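3-hexulose-6-phosphate isomerase (Methanocaldococcus jannaschii, PDB 1JEO) catalyses the interconversion of 3-hexulose 6-phosphate and fructose 6-phosphate, a step in the biosynthesis of ribose 5-phosphate. Local coordinates at residues S32-D35 against R36-A40. Sequence-based numbering, arbitrary orientation.
Sequences SLID and RIIKA
Ser32 and Arg36, one turn apart near the C-terminal end of helix 24-39, are joined twice. Arg36 N donates to Ser32 O at 3.0 Å, and Arg36 NE to Ser32 OG at 3.2 Å; this second bond is almost straight (N-H...O 177°) and enters at the guanidinium edge, in its plane. The serine hydroxyl is placed for it by chi1 of -173°, which turns OG away from its own N. Arg36 NH1 and NH2 are hydrogen-bonded beyond the two segments, NH1 in a salt bridge with Asp127. The carbonyls of Leu33, Ile34 and Asp35 receive the amides of Ile37, Ile38 and Lys39, and the i to i+4 series ends in a weak bond from Ala40 N to Arg36 O, where the chain leaves helical geometry. Asp35 OD2 and Lys39 NZ form a salt bridge at 3.3 Å whose hydrogen bond is weak. Leu33 CD1 lies 3.9 Å from Ile37 CD1, facing the parallel sheet and helices 49-64 and 144-164; Ile34 CG2, 3.8 Å from Ile38 CD1, meets a more exposed partner. The bonds at NE, NH1 and NH2 should restrain guanidinium rotation, tying the helix to Asp127, just before edge strand 128-130, whereas Asp35-Lys39 is probably a looser interaction.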
loop_
_atom_site.group_PDB
_atom_site.type_symbol
_atom_site.label_atom_id
_atom_site.label_comp_id
_atom_site.label_asym_id
_atom_site.label_seq_id
_atom_site.Cartn_x
_atom_site.Cartn_y
_atom_site.Cartn_z
ATOM N N SER A 32 -10.717 -6.636 2.682
ATOM C CA SER A 32 -10.308 -6.294 4.045
ATOM C C SER A 32 -9.511 -4.988 4.062
ATOM O O SER A 32 -9.740 -4.148 4.927
ATOM C CB SER A 32 -9.493 -7.431 4.670
ATOM O OG SER A 32 -9.230 -7.185 6.038
ATOM N N LEU A 33 -8.641 -4.797 3.064
ATOM C CA LEU A 33 -7.825 -3.578 2.938
ATOM C C LEU A 33 -8.725 -2.349 2.763
ATOM O O LEU A 33 -8.561 -1.359 3.473
ATOM C CB LEU A 33 -6.834 -3.695 1.757
ATOM C CG LEU A 33 -6.019 -2.486 1.234
ATOM C CD1 LEU A 33 -5.102 -1.903 2.291
ATOM C CD2 LEU A 33 -5.201 -2.903 0.028
ATOM N N ILE A 34 -9.717 -2.473 1.878
ATOM C CA ILE A 34 -10.683 -1.413 1.576
ATOM C C ILE A 34 -11.597 -1.107 2.774
ATOM O O ILE A 34 -11.848 0.062 3.073
ATOM C CB ILE A 34 -11.509 -1.777 0.297
ATOM C CG1 ILE A 34 -10.575 -1.795 -0.919
ATOM C CG2 ILE A 34 -12.664 -0.792 0.062
ATOM C CD1 ILE A 34 -11.170 -2.421 -2.146
ATOM N N ASP A 35 -12.029 -2.154 3.478
ATOM C CA ASP A 35 -12.900 -2.025 4.652
ATOM C C ASP A 35 -12.197 -1.261 5.783
ATOM O O ASP A 35 -12.787 -0.360 6.387
ATOM C CB ASP A 35 -13.352 -3.413 5.132
ATOM C CG ASP A 35 -14.536 -3.356 6.083
ATOM O OD1 ASP A 35 -15.516 -2.636 5.790
ATOM O OD2 ASP A 35 -14.488 -4.040 7.127
ATOM N N ARG A 36 -10.917 -1.580 5.995
ATOM C CA ARG A 36 -10.083 -0.938 7.019
ATOM C C ARG A 36 -9.785 0.526 6.693
ATOM O O ARG A 36 -9.700 1.349 7.602
ATOM C CB ARG A 36 -8.774 -1.705 7.207
ATOM C CG ARG A 36 -8.947 -3.049 7.872
ATOM C CD ARG A 36 -7.657 -3.837 7.817
ATOM N NE ARG A 36 -7.852 -5.242 8.162
ATOM C CZ ARG A 36 -7.513 -5.792 9.325
ATOM N NH1 ARG A 36 -6.954 -5.066 10.284
ATOM N NH2 ARG A 36 -7.738 -7.080 9.528
ATOM N N ILE A 37 -9.667 0.838 5.396
ATOM C CA ILE A 37 -9.410 2.204 4.908
ATOM C C ILE A 37 -10.640 3.105 5.142
ATOM O O ILE A 37 -10.497 4.247 5.595
ATOM C CB ILE A 37 -8.966 2.194 3.390
ATOM C CG1 ILE A 37 -7.498 1.753 3.278
ATOM C CG2 ILE A 37 -9.156 3.571 2.716
ATOM C CD1 ILE A 37 -7.003 1.526 1.846
ATOM N N ILE A 38 -11.833 2.558 4.893
ATOM C CA ILE A 38 -13.101 3.280 5.074
ATOM C C ILE A 38 -13.468 3.470 6.561
ATOM O O ILE A 38 -14.004 4.518 6.948
ATOM C CB ILE A 38 -14.253 2.574 4.264
ATOM C CG1 ILE A 38 -13.969 2.703 2.760
ATOM C CG2 ILE A 38 -15.637 3.178 4.577
ATOM C CD1 ILE A 38 -14.832 1.822 1.869
ATOM N N LYS A 39 -13.109 2.488 7.388
ATOM C CA LYS A 39 -13.403 2.522 8.821
ATOM C C LYS A 39 -12.394 3.280 9.680
ATOM O O LYS A 39 -12.708 3.659 10.811
ATOM C CB LYS A 39 -13.590 1.102 9.367
ATOM C CG LYS A 39 -14.900 0.450 8.956
ATOM C CD LYS A 39 -14.998 -0.961 9.498
ATOM C CE LYS A 39 -16.346 -1.584 9.184
ATOM N NZ LYS A 39 -16.402 -3.002 9.642
ATOM N N ALA A 40 -11.197 3.516 9.144
ATOM C CA ALA A 40 -10.149 4.234 9.875
ATOM C C ALA A 40 -10.414 5.729 10.001
ATOM O O ALA A 40 -11.063 6.324 9.137
ATOM C CB ALA A 40 -8.801 4.011 9.222
#